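PDB 3H2D: CheC-like superfamily protein from Shewanella oneidensis, which probably acts in chemotaxis signalling as a CheX-type phosphatase that removes the phosphoryl group from the response regulator CheY. Local coordinates for residues 2-7 with 134-139; 8-13 with 149-154; 45-50 with 93-98. All blocks are in the same frame, centred on the assembly; numbering follows the deposited sequence.

How the interactions relate
All three contacts reach the same antiparallel sheet. Interaction 1 is partly buried, laying the loop before helix 8-21 against strand 135-142, and it alone has a hydrogen bond between its segments, from Met-2 N to Thr-134 OG1. Interactions 2 and 3 are buried and carry none: helix 8-21 packs on strand 145-153 through aromatic and aliphatic groups, whereas helix 84-107 meets strand 43-51 largely through threonines. Interactions 1 and 2, with centres about 6 Å apart, use neighbouring strands joined by backbone hydrogen bonds. Interactions 2 and 3 also touch, Phe-10 and Phe-153 meeting Met-49, while interactions 1 and 3 make no contact.

Interaction 1: 2-7 with 134-139; sequences MNVNFI and TKIIMP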
HETATM    1  N   MSE B   2       9.516  -5.913  18.661  0.80 37.40           N
HETATM    2  CA  MSE B   2       9.748  -7.040  17.803  0.80 38.60           C
HETATM    3  C   MSE B   2      11.227  -7.257  17.472  0.80 33.93           C
HETATM    4  O   MSE B   2      11.971  -6.314  17.220  0.80 33.32           O
HETATM    5  CB  MSE B   2       8.965  -6.871  16.521  0.80 39.29           C
HETATM    6  CG  MSE B   2       9.318  -7.865  15.510  0.80 41.10           C
HETATM    7 SE   MSE B   2       7.992  -7.788  14.108  0.60 46.25          SE
HETATM    8  CE  MSE B   2       8.253  -5.928  13.434  0.80 40.99           C
ATOM      9  N   ASN B   3      11.632  -8.521  17.468  1.00 30.40           N
ATOM     10  CA  ASN B   3      12.975  -8.898  17.070  1.00 26.41           C
ATOM     11  C   ASN B   3      13.225  -8.403  15.642  1.00 25.55           C
ATOM     12  O   ASN B   3      12.427  -8.626  14.728  1.00 22.68           O
ATOM     13  CB  ASN B   3      13.131 -10.438  17.205  1.00 24.82           C
ATOM     14  CG  ASN B   3      14.568 -10.893  17.154  1.00 26.61           C
ATOM     15  OD1 ASN B   3      15.360 -10.379  16.363  1.00 22.81           O
ATOM     16  ND2 ASN B   3      14.919 -11.888  18.008  1.00 20.91           N
ATOM     17  N   VAL B   4      14.328  -7.684  15.460  1.00 25.07           N
ATOM     18  CA  VAL B   4      14.700  -7.152  14.157  1.00 25.93           C
ATOM     19  C   VAL B   4      14.890  -8.297  13.167  1.00 25.66           C
ATOM     20  O   VAL B   4      14.764  -8.098  11.998  1.00 26.31           O
ATOM     21  CB  VAL B   4      15.982  -6.250  14.261  1.00 26.79           C
ATOM     22  CG1 VAL B   4      17.205  -7.085  14.403  1.00 26.25           C
ATOM     23  CG2 VAL B   4      16.131  -5.374  13.048  1.00 31.36           C
ATOM     24  N   ASN B   5      15.173  -9.502  13.656  1.00 26.91           N
ATOM     25  CA  ASN B   5      15.301 -10.684  12.796  1.00 26.63           C
ATOM     26  C   ASN B   5      14.029 -11.122  12.072  1.00 25.08           C
ATOM     27  O   ASN B   5      14.122 -11.963  11.193  1.00 24.29           O
ATOM     28  CB  ASN B   5      15.848 -11.884  13.591  1.00 28.50           C
ATOM     29  CG  ASN B   5      17.279 -11.674  14.032  1.00 32.37           C
ATOM     30  OD1 ASN B   5      18.155 -11.340  13.224  1.00 38.56           O
ATOM     31  ND2 ASN B   5      17.528 -11.873  15.302  1.00 39.07           N
ATOM     32  N   PHE B   6      12.860 -10.599  12.433  1.00 23.94           N
ATOM     33  CA  PHE B   6      11.642 -10.863  11.664  1.00 23.90           C
ATOM     34  C   PHE B   6      11.723 -10.395  10.224  1.00 25.37           C
ATOM     35  O   PHE B   6      10.941 -10.838   9.383  1.00 26.02           O
ATOM     36  CB  PHE B   6      10.382 -10.340  12.383  1.00 23.75           C
ATOM     37  CG  PHE B   6       9.868 -11.271  13.427  1.00 24.15           C
ATOM     38  CD1 PHE B   6       9.146 -12.395  13.075  1.00 26.21           C
ATOM     39  CD2 PHE B   6      10.139 -11.059  14.782  1.00 22.86           C
ATOM     40  CE1 PHE B   6       8.710 -13.323  14.074  1.00 27.96           C
ATOM     41  CE2 PHE B   6       9.701 -11.961  15.784  1.00 28.83           C
ATOM     42  CZ  PHE B   6       8.982 -13.096  15.420  1.00 25.71           C
ATOM     43  N   ILE B   7      12.664  -9.493   9.903  1.00 22.52           N
ATOM     44  CA  ILE B   7      12.817  -9.067   8.526  1.00 22.00           C
ATOM     45  C   ILE B   7      13.596 -10.097   7.701  1.00 20.98           C
ATOM     46  O   ILE B   7      13.505 -10.083   6.488  1.00 23.23           O
ATOM     47  CB  ILE B   7      13.438  -7.632   8.435  1.00 23.85           C
ATOM     48  CG1 ILE B   7      13.118  -6.991   7.062  1.00 28.36           C
ATOM     49  CG2 ILE B   7      14.933  -7.633   8.751  1.00 25.07           C
ATOM     50  CD1 ILE B   7      13.234  -5.510   7.044  1.00 29.85           C
ATOM     51  N   THR B 134       6.690  -2.363  15.968  1.00 32.16           N
ATOM     52  CA  THR B 134       8.016  -1.989  15.541  1.00 31.01           C
ATOM     53  C   THR B 134       8.086  -1.909  14.035  1.00 26.89           C
ATOM     54  O   THR B 134       7.564  -2.754  13.367  1.00 26.35           O
ATOM     55  CB  THR B 134       9.051  -3.009  16.017  1.00 32.62           C
ATOM     56  OG1 THR B 134       8.797  -3.319  17.397  1.00 35.25           O
ATOM     57  CG2 THR B 134      10.483  -2.442  15.857  1.00 34.31           C
ATOM     58  N   LYS B 135       8.738  -0.889  13.505  1.00 24.60           N
ATOM     59  CA  LYS B 135       8.914  -0.747  12.061  1.00 25.79           C
ATOM     60  C   LYS B 135      10.359  -1.130  11.808  1.00 25.55           C
ATOM     61  O   LYS B 135      11.246  -0.526  12.386  1.00 27.34           O
ATOM     62  CB  LYS B 135       8.671   0.708  11.605  1.00 28.92           C
ATOM     63  CG  LYS B 135       7.172   1.166  11.588  1.00 30.15           C
ATOM     64  CD  LYS B 135       6.676   1.650  12.921  1.00 32.83           C
ATOM     65  CE  LYS B 135       5.186   1.960  12.940  1.00 33.14           C
ATOM     66  NZ  LYS B 135       4.704   2.128  14.321  1.00 34.57           N
ATOM     67  N   ILE B 136      10.596  -2.131  10.973  1.00 23.25           N
ATOM     68  CA  ILE B 136      11.955  -2.576  10.648  1.00 23.95           C
ATOM     69  C   ILE B 136      12.228  -2.271   9.176  1.00 23.69           C
ATOM     70  O   ILE B 136      11.474  -2.682   8.310  1.00 23.23           O
ATOM     71  CB  ILE B 136      12.140  -4.088  10.848  1.00 24.74           C
ATOM     72  CG1 ILE B 136      11.730  -4.535  12.242  1.00 28.73           C
ATOM     73  CG2 ILE B 136      13.556  -4.497  10.535  1.00 24.51           C
ATOM     74  CD1 ILE B 136      11.630  -6.062  12.323  1.00 34.04           C
ATOM     75  N   ILE B 137      13.293  -1.531   8.904  1.00 23.69           N
ATOM     76  CA  ILE B 137      13.627  -1.173   7.553  1.00 23.07           C
ATOM     77  C   ILE B 137      15.073  -1.542   7.246  1.00 24.69           C
ATOM     78  O   ILE B 137      15.951  -1.481   8.112  1.00 24.17           O
ATOM     79  CB  ILE B 137      13.415   0.329   7.303  1.00 24.33           C
ATOM     80  CG1 ILE B 137      13.749   0.681   5.856  1.00 24.95           C
ATOM     81  CG2 ILE B 137      14.249   1.167   8.229  1.00 28.50           C
ATOM     82  CD1 ILE B 137      13.057   1.978   5.374  1.00 29.96           C
HETATM   83  N   MSE B 138      15.318  -1.917   6.003  0.56 23.19           N
HETATM   84  CA  MSE B 138      16.676  -2.176   5.580  0.56 23.30           C
HETATM   85  C   MSE B 138      16.876  -1.761   4.151  0.56 21.35           C
HETATM   86  O   MSE B 138      16.033  -2.027   3.303  0.56 21.29           O
HETATM   87  CB  MSE B 138      17.024  -3.644   5.730  0.56 22.25           C
HETATM   88  CG  MSE B 138      16.373  -4.572   4.750  0.56 27.49           C
HETATM   89 SE   MSE B 138      17.034  -6.368   5.212  0.42 25.57          SE
HETATM   90  CE  MSE B 138      18.680  -6.388   4.191  0.56 32.52           C
ATOM     91  N   PRO B 139      17.999  -1.100   3.891  1.00 23.54           N
ATOM     92  CA  PRO B 139      18.377  -0.724   2.528  1.00 28.42           C
ATOM     93  C   PRO B 139      19.088  -1.866   1.792  1.00 24.53           C
ATOM     94  O   PRO B 139      19.664  -2.769   2.447  1.00 24.68           O
ATOM     95  CB  PRO B 139      19.308   0.464   2.764  1.00 24.10           C
ATOM     96  CG  PRO B 139      20.012   0.070   3.994  1.00 24.79           C
ATOM     97  CD  PRO B 139      18.986  -0.611   4.871  1.00 25.22           C
TER
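The CB of Phe-6 grazes CD1 of Ile-136, while the ring leads away from the strand. At the ring's edge, in its plane, sits the backbone N of Asn-3, and the ring of Tyr-110 meets it edge-to-face. A second flat group is the amide of Asn-3: its OD1 accepts from Asn-5 N at 2.9 Å, the donor tilted 27° from the carbonyl plane. This Asx turn suits asparagine, whose short carboxamide reaches a backbone N-H two residues on and starts the 3-10 turn 4-6.

Across the contact, Ile-136 is the main apolar partner. Its CG1 lies beside the backbone N (chi1 -54°), which puts CG2 anti to that N, where Val-4 CG2 meets it at 3.7 Å and Ile-7 CD1 at 3.6 Å; the side chains of Ile-7 and Ile-136 run past each other in opposite directions. CD1 of Ile-136 lies 3.6 Å from Asn-3 O and, in the conformer described, beside CE of selenomethionine Met-2. Ile-7 CD1 continues to CG of Met-138, 4.0 Å away. Pro-31 covers both Val-4 and Ile-7.

The polar tie is at the end: Met-2 N donates to Thr-134 OG1 at 3.0 Å, with an N-H...O angle of 160°. Branched aliphatics thus supply most of the grip, and one nearly straight bond ties the backbone of Met-2 to Thr-134, although Thr-134 O is buried without a partner.

Interaction 2: 8-13 with 149-154; sequences NPFLQS and IEVCFE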
ATOM      1  N   ASN B   8      14.366 -10.967   8.360  1.00 19.91           N
ATOM      2  CA  ASN B   8      15.266 -11.880   7.670  1.00 21.90           C
ATOM      3  C   ASN B   8      14.602 -12.769   6.598  1.00 22.96           C
ATOM      4  O   ASN B   8      15.131 -12.875   5.508  1.00 22.87           O
ATOM      5  CB  ASN B   8      16.095 -12.717   8.657  1.00 24.74           C
ATOM      6  CG  ASN B   8      17.084 -11.871   9.449  1.00 26.26           C
ATOM      7  OD1 ASN B   8      17.318 -10.732   9.084  1.00 33.25           O
ATOM      8  ND2 ASN B   8      17.662 -12.419  10.505  1.00 26.46           N
ATOM      9  N   PRO B   9      13.445 -13.395   6.886  1.00 22.98           N
ATOM     10  CA  PRO B   9      12.723 -14.172   5.836  1.00 23.05           C
ATOM     11  C   PRO B   9      12.363 -13.378   4.576  1.00 21.63           C
ATOM     12  O   PRO B   9      12.361 -13.922   3.438  1.00 22.75           O
ATOM     13  CB  PRO B   9      11.462 -14.643   6.560  1.00 24.11           C
ATOM     14  CG  PRO B   9      11.775 -14.528   7.976  1.00 24.25           C
ATOM     15  CD  PRO B   9      12.780 -13.488   8.190  1.00 23.62           C
ATOM     16  N   PHE B  10      12.048 -12.098   4.774  1.00 20.76           N
ATOM     17  CA  PHE B  10      11.736 -11.207   3.678  1.00 21.09           C
ATOM     18  C   PHE B  10      13.005 -10.834   2.910  1.00 21.80           C
ATOM     19  O   PHE B  10      13.033 -10.885   1.663  1.00 22.09           O
ATOM     20  CB  PHE B  10      11.021  -9.948   4.213  1.00 21.17           C
ATOM     21  CG  PHE B  10       9.726 -10.239   4.916  1.00 21.22           C
ATOM     22  CD1 PHE B  10       8.550 -10.346   4.197  1.00 22.43           C
ATOM     23  CD2 PHE B  10       9.688 -10.457   6.302  1.00 21.30           C
ATOM     24  CE1 PHE B  10       7.320 -10.624   4.857  1.00 23.34           C
ATOM     25  CE2 PHE B  10       8.495 -10.755   6.953  1.00 25.70           C
ATOM     26  CZ  PHE B  10       7.298 -10.840   6.221  1.00 24.39           C
ATOM     27  N   LEU B  11      14.052 -10.492   3.648  1.00 22.30           N
ATOM     28  CA  LEU B  11      15.409 -10.270   3.090  1.00 25.27           C
ATOM     29  C   LEU B  11      15.855 -11.447   2.216  1.00 22.86           C
ATOM     30  O   LEU B  11      16.288 -11.268   1.076  1.00 22.96           O
ATOM     31  CB  LEU B  11      16.377 -10.083   4.246  1.00 25.62           C
ATOM     32  CG  LEU B  11      17.900 -10.117   4.063  1.00 32.19           C
ATOM     33  CD1 LEU B  11      18.303  -9.252   2.925  1.00 34.23           C
ATOM     34  CD2 LEU B  11      18.568  -9.641   5.372  1.00 29.44           C
ATOM     35  N   GLN B  12      15.779 -12.652   2.777  1.00 23.02           N
ATOM     36  CA  GLN B  12      16.277 -13.838   2.081  1.00 25.30           C
ATOM     37  C   GLN B  12      15.468 -14.078   0.804  1.00 23.68           C
ATOM     38  O   GLN B  12      16.015 -14.393  -0.245  1.00 23.98           O
ATOM     39  CB  GLN B  12      16.204 -15.027   3.025  1.00 25.27           C
ATOM     40  CG  GLN B  12      17.180 -14.904   4.224  1.00 31.27           C
ATOM     41  CD  GLN B  12      16.861 -15.838   5.432  1.00 33.64           C
ATOM     42  OE1 GLN B  12      16.008 -16.759   5.353  1.00 33.79           O
ATOM     43  NE2 GLN B  12      17.566 -15.587   6.565  1.00 35.69           N
ATOM     44  N   SER B  13      14.154 -13.905   0.911  1.00 21.37           N
ATOM     45  CA  SER B  13      13.279 -14.147  -0.218  1.00 21.11           C
ATOM     46  C   SER B  13      13.543 -13.136  -1.345  1.00 22.62           C
ATOM     47  O   SER B  13      13.528 -13.526  -2.501  1.00 21.37           O
ATOM     48  CB  SER B  13      11.782 -14.179   0.192  1.00 23.04           C
ATOM     49  OG  SER B  13      11.591 -15.181   1.177  1.00 25.69           O
ATOM     50  N   ILE B 149      13.336  -2.643   1.922  1.00 24.81           N
ATOM     51  CA  ILE B 149      12.231  -3.405   2.456  1.00 25.59           C
ATOM     52  C   ILE B 149      11.892  -2.803   3.800  1.00 23.22           C
ATOM     53  O   ILE B 149      12.775  -2.476   4.571  1.00 24.00           O
ATOM     54  CB  ILE B 149      12.551  -4.911   2.703  1.00 25.80           C
ATOM     55  CG1 ILE B 149      12.642  -5.686   1.425  1.00 32.09           C
ATOM     56  CG2 ILE B 149      11.455  -5.551   3.561  1.00 31.21           C
ATOM     57  CD1 ILE B 149      13.263  -7.117   1.635  1.00 30.07           C
ATOM     58  N   GLU B 150      10.607  -2.605   4.044  1.00 23.15           N
ATOM     59  CA  GLU B 150      10.110  -2.273   5.352  1.00 23.08           C
ATOM     60  C   GLU B 150       8.988  -3.241   5.763  1.00 22.81           C
ATOM     61  O   GLU B 150       8.061  -3.492   4.983  1.00 22.92           O
ATOM     62  CB  GLU B 150       9.634  -0.819   5.403  1.00 23.48           C
ATOM     63  CG  GLU B 150       9.201  -0.371   6.799  1.00 24.33           C
ATOM     64  CD  GLU B 150       8.897   1.123   6.969  1.00 28.03           C
ATOM     65  OE1 GLU B 150       9.123   1.927   6.025  1.00 28.79           O
ATOM     66  OE2 GLU B 150       8.420   1.481   8.084  1.00 31.72           O
ATOM     67  N   VAL B 151       9.075  -3.769   6.985  0.50 22.93           N
ATOM     68  CA  VAL B 151       7.980  -4.561   7.552  0.50 22.58           C
ATOM     69  C   VAL B 151       7.518  -3.966   8.889  0.50 23.19           C
ATOM     70  O   VAL B 151       8.295  -3.337   9.617  0.50 24.27           O
ATOM     71  CB  VAL B 151       8.366  -6.070   7.695  0.50 23.17           C
ATOM     72  CG1 VAL B 151       9.134  -6.332   8.986  0.50 18.14           C
ATOM     73  CG2 VAL B 151       7.125  -6.933   7.667  0.50 23.28           C
ATOM     74  N   CYS B 152       6.249  -4.155   9.214  1.00 24.43           N
ATOM     75  CA  CYS B 152       5.703  -3.695  10.505  1.00 26.38           C
ATOM     76  C   CYS B 152       4.657  -4.685  10.925  1.00 28.96           C
ATOM     77  O   CYS B 152       3.872  -5.104  10.096  1.00 28.15           O
ATOM     78  CB  CYS B 152       5.073  -2.334  10.352  1.00 27.82           C
ATOM     79  SG  CYS B 152       4.633  -1.565  11.923  1.00 34.52           S
ATOM     80  N   PHE B 153       4.661  -5.096  12.191  1.00 29.09           N
ATOM     81  CA  PHE B 153       3.624  -6.016  12.703  1.00 30.25           C
ATOM     82  C   PHE B 153       3.128  -5.503  14.027  1.00 31.73           C
ATOM     83  O   PHE B 153       3.931  -4.992  14.812  1.00 28.88           O
ATOM     84  CB  PHE B 153       4.189  -7.400  12.934  1.00 31.41           C
ATOM     85  CG  PHE B 153       4.406  -8.188  11.688  1.00 37.62           C
ATOM     86  CD1 PHE B 153       3.325  -8.736  10.995  1.00 36.68           C
ATOM     87  CD2 PHE B 153       5.693  -8.413  11.212  1.00 43.73           C
ATOM     88  CE1 PHE B 153       3.525  -9.471   9.836  1.00 38.87           C
ATOM     89  CE2 PHE B 153       5.901  -9.156  10.057  1.00 43.52           C
ATOM     90  CZ  PHE B 153       4.809  -9.682   9.370  1.00 39.62           C
ATOM     91  N   GLU B 154       1.823  -5.639  14.242  1.00 34.20           N
ATOM     92  CA  GLU B 154       1.174  -5.506  15.556  1.00 39.44           C
ATOM     93  C   GLU B 154       1.064  -6.914  16.151  1.00 41.72           C
ATOM     94  O   GLU B 154       0.651  -7.875  15.428  1.00 43.32           O
ATOM     95  CB  GLU B 154      -0.243  -4.957  15.391  1.00 39.19           C
ATOM     96  CG  GLU B 154      -0.293  -3.499  15.056  1.00 44.72           C
ATOM     97  CD  GLU B 154      -1.722  -2.915  14.998  1.00 42.74           C
ATOM     98  OE1 GLU B 154      -2.722  -3.671  15.169  1.00 46.74           O
ATOM     99  OE2 GLU B 154      -1.822  -1.680  14.786  1.00 40.69           O
TER
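Phe-10 reaches from helix 8-21 to strand 145-153. Its CB lies 4.4 Å from CD1 of Ile-149, the same methyl that rests 3.8 Å from Phe-10 O on the helix backbone. CG is anti to the carbonyl carbon (chi1 -60°), which carries the ring along the strand in the direction of Phe-153. CE2 then meets CG2 of Val-151 at 4.1 Å; in the valine conformer described, this methyl stands over one face of the ring, offset toward the rim, and the two side chains cross at about a right angle. At the far end CZ comes within 4.2 Å of Phe-153 CZ. The two phenylalanines approach from opposite directions, and Phe-10 CZ arrives at the edge of the Phe-153 ring, near its plane. Ala-101 and Leu-105 of helix 84-107 also pack on Phe-10, placing it between the sheet and that helix.

The helix runs nearly antiparallel to the strand, at 151°, with the axes 9.5 Å apart, a gap that an aromatic side chain is long enough to span. Within the helix, Pro-9 O accepts from both Ser-13 N and Ser-13 OG, the hydroxyl at 2.7 Å, so the buried serine hydroxyl donates to its own helix. With no hydrogen bond between the segments, cohesion here rests on dispersion and the exclusion of water, and the fit of the apolar shapes probably governs how the helix lies.

Interaction 3: 45-50 with 93-98; sequences GLIGMV and ITNMVT
Strand 45-50 and helix 93-98 run in roughly the same sense, their axes 46° apart in direction and 8.5 Å apart at closest approach. The backbones come nearest where Gly-45 faces Thr-94: with no side chain in between, Gly-45 CA lies 3.3 Å from Thr-94 OG1. That hydroxyl is beside its own backbone N (chi1 -59°) and is hydrogen-bonded to Val-90 O, one turn earlier in the helix. The hydroxyl is thus paired within its own helix, and the methyl CG2 faces Ile-47.

Ile-47 packs against Thr-94 and Thr-98, one turn apart on the helix. Its CG2 lies 3.4 Å from Thr-98 OG1 and 3.9 Å from Thr-94 CG2, while CD1, on the branch anti to the backbone N (chi1 -163°), reaches Asn-95 OD1 at 3.9 Å, crossing that side chain at about a right angle. Thr-98 repeats the pattern of Thr-94: OG1 binds Thr-94 O at 2.7 Å, and its own N binds the same oxygen from the opposite face of the carbonyl plane. CG2 of Thr-98 touches Ile-47 CG2 at 4.1 Å and Met-49 CG at 4.2 Å. Threonine suits such a place because it closes its hydroxyl onto the helix backbone and offers a methyl to the core.

Met-118 of the second subunit packs on Leu-46. Helix 84-107, lying with helix 8-21 on the antiparallel sheet, is consistent with the CheC-like fold, and Asn-95, beside Pro-117, probably corresponds to the asparagine of the E-x-x-N motif of CheC and CheX phosphatases.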
ATOM      1  N   GLY B  45       6.107  -1.977  -4.156  1.00 22.85           N
ATOM      2  CA  GLY B  45       5.100  -3.020  -3.952  1.00 22.79           C
ATOM      3  C   GLY B  45       4.736  -3.068  -2.462  1.00 22.66           C
ATOM      4  O   GLY B  45       5.618  -3.163  -1.620  1.00 23.47           O
ATOM      5  N   LEU B  46       3.437  -2.978  -2.168  1.00 21.60           N
ATOM      6  CA  LEU B  46       2.890  -2.947  -0.819  1.00 23.72           C
ATOM      7  C   LEU B  46       1.867  -4.076  -0.650  1.00 22.35           C
ATOM      8  O   LEU B  46       1.083  -4.347  -1.565  1.00 25.50           O
ATOM      9  CB  LEU B  46       2.179  -1.624  -0.540  1.00 24.69           C
ATOM     10  CG  LEU B  46       3.035  -0.400  -0.209  1.00 29.95           C
ATOM     11  CD1 LEU B  46       3.889  -0.042  -1.371  1.00 30.83           C
ATOM     12  CD2 LEU B  46       2.073   0.771   0.168  1.00 27.00           C
ATOM     13  N   ILE B  47       1.865  -4.719   0.512  1.00 22.14           N
ATOM     14  CA  ILE B  47       0.947  -5.807   0.788  1.00 20.71           C
ATOM     15  C   ILE B  47       0.697  -5.924   2.272  1.00 22.32           C
ATOM     16  O   ILE B  47       1.592  -5.739   3.093  1.00 23.28           O
ATOM     17  CB  ILE B  47       1.472  -7.151   0.194  1.00 22.77           C
ATOM     18  CG1 ILE B  47       0.370  -8.225   0.095  1.00 21.84           C
ATOM     19  CG2 ILE B  47       2.805  -7.636   0.911  1.00 23.15           C
ATOM     20  CD1 ILE B  47       0.676  -9.323  -0.929  1.00 19.33           C
ATOM     21  N   GLY B  48      -0.537  -6.242   2.607  1.00 22.03           N
ATOM     22  CA  GLY B  48      -0.911  -6.538   3.995  1.00 22.06           C
ATOM     23  C   GLY B  48      -0.819  -8.010   4.310  1.00 22.67           C
ATOM     24  O   GLY B  48      -0.907  -8.864   3.413  1.00 23.16           O
HETATM   25  N   MSE B  49      -0.672  -8.297   5.614  1.00 22.24           N
HETATM   26  CA  MSE B  49      -0.595  -9.651   6.153  1.00 21.75           C
HETATM   27  C   MSE B  49      -1.479  -9.761   7.375  1.00 20.92           C
HETATM   28  O   MSE B  49      -1.528  -8.847   8.174  1.00 19.67           O
HETATM   29  CB  MSE B  49       0.827  -9.983   6.551  1.00 22.90           C
HETATM   30  CG  MSE B  49       1.754 -10.096   5.358  1.00 24.82           C
HETATM   31 SE   MSE B  49       3.627 -10.138   5.903  0.75 22.14          SE
HETATM   32  CE  MSE B  49       3.824  -8.235   6.357  1.00 27.39           C
ATOM     33  N   VAL B  50      -2.204 -10.867   7.479  1.00 20.30           N
ATOM     34  CA  VAL B  50      -3.103 -11.077   8.598  1.00 22.02           C
ATOM     35  C   VAL B  50      -2.913 -12.507   9.082  1.00 23.44           C
ATOM     36  O   VAL B  50      -2.968 -13.458   8.282  1.00 23.63           O
ATOM     37  CB  VAL B  50      -4.564 -10.827   8.217  1.00 24.95           C
ATOM     38  CG1 VAL B  50      -5.472 -11.107   9.349  1.00 25.40           C
ATOM     39  CG2 VAL B  50      -4.784  -9.364   7.772  1.00 24.31           C
ATOM     40  N   ILE B  93       6.925  -9.706  -7.956  1.00 22.22           N
ATOM     41  CA  ILE B  93       8.045  -9.754  -7.007  1.00 24.05           C
ATOM     42  C   ILE B  93       7.522  -9.664  -5.590  1.00 22.69           C
ATOM     43  O   ILE B  93       7.957 -10.420  -4.688  1.00 21.25           O
ATOM     44  CB  ILE B  93       9.097  -8.610  -7.263  1.00 24.48           C
ATOM     45  CG1 ILE B  93       9.799  -8.860  -8.603  1.00 25.16           C
ATOM     46  CG2 ILE B  93      10.093  -8.518  -6.107  1.00 24.00           C
ATOM     47  CD1 ILE B  93      10.723  -7.723  -9.026  1.00 25.11           C
ATOM     48  N   THR B  94       6.573  -8.751  -5.365  1.00 23.15           N
ATOM     49  CA  THR B  94       5.984  -8.602  -4.030  1.00 24.07           C
ATOM     50  C   THR B  94       5.331  -9.907  -3.539  1.00 24.11           C
ATOM     51  O   THR B  94       5.515 -10.324  -2.352  1.00 23.73           O
ATOM     52  CB  THR B  94       4.952  -7.456  -4.011  1.00 23.20           C
ATOM     53  OG1 THR B  94       5.596  -6.247  -4.392  1.00 25.16           O
ATOM     54  CG2 THR B  94       4.359  -7.274  -2.635  1.00 21.02           C
ATOM     55  N   ASN B  95       4.567 -10.551  -4.428  1.00 23.16           N
ATOM     56  CA  ASN B  95       3.942 -11.817  -4.069  1.00 21.65           C
ATOM     57  C   ASN B  95       4.986 -12.893  -3.747  1.00 23.59           C
ATOM     58  O   ASN B  95       4.794 -13.672  -2.807  1.00 23.42           O
ATOM     59  CB  ASN B  95       3.069 -12.361  -5.192  1.00 24.47           C
ATOM     60  CG  ASN B  95       1.672 -11.874  -5.142  1.00 31.26           C
ATOM     61  OD1 ASN B  95       1.125 -11.583  -4.074  1.00 29.47           O
ATOM     62  ND2 ASN B  95       1.045 -11.784  -6.355  1.00 33.01           N
HETATM   63  N   MSE B  96       6.077 -12.958  -4.517  1.00 22.99           N
HETATM   64  CA  MSE B  96       7.087 -13.994  -4.261  1.00 25.32           C
HETATM   65  C   MSE B  96       7.908 -13.738  -2.994  1.00 24.25           C
HETATM   66  O   MSE B  96       8.241 -14.686  -2.296  1.00 21.54           O
HETATM   67  CB  MSE B  96       8.031 -14.178  -5.471  1.00 28.17           C
HETATM   68  CG  MSE B  96       7.324 -14.642  -6.677  1.00 31.46           C
HETATM   69 SE   MSE B  96       8.666 -15.019  -8.081  0.75 29.74          SE
HETATM   70  CE  MSE B  96       8.954 -13.221  -8.665  1.00 24.54           C
ATOM     71  N   VAL B  97       8.234 -12.475  -2.698  1.00 21.71           N
ATOM     72  CA  VAL B  97       8.926 -12.120  -1.450  1.00 21.86           C
ATOM     73  C   VAL B  97       8.075 -12.490  -0.213  1.00 21.66           C
ATOM     74  O   VAL B  97       8.539 -13.142   0.750  1.00 19.25           O
ATOM     75  CB  VAL B  97       9.311 -10.621  -1.447  1.00 22.83           C
ATOM     76  CG1 VAL B  97       9.847 -10.162  -0.037  1.00 22.46           C
ATOM     77  CG2 VAL B  97      10.345 -10.383  -2.553  1.00 21.97           C
ATOM     78  N   THR B  98       6.811 -12.081  -0.269  1.00 19.91           N
ATOM     79  CA  THR B  98       5.863 -12.290   0.827  1.00 20.69           C
ATOM     80  C   THR B  98       5.534 -13.742   0.967  1.00 21.97           C
ATOM     81  O   THR B  98       5.471 -14.260   2.076  1.00 19.49           O
ATOM     82  CB  THR B  98       4.564 -11.523   0.575  1.00 22.42           C
ATOM     83  OG1 THR B  98       4.902 -10.172   0.241  1.00 25.47           O
ATOM     84  CG2 THR B  98       3.650 -11.508   1.878  1.00 24.05           C
TER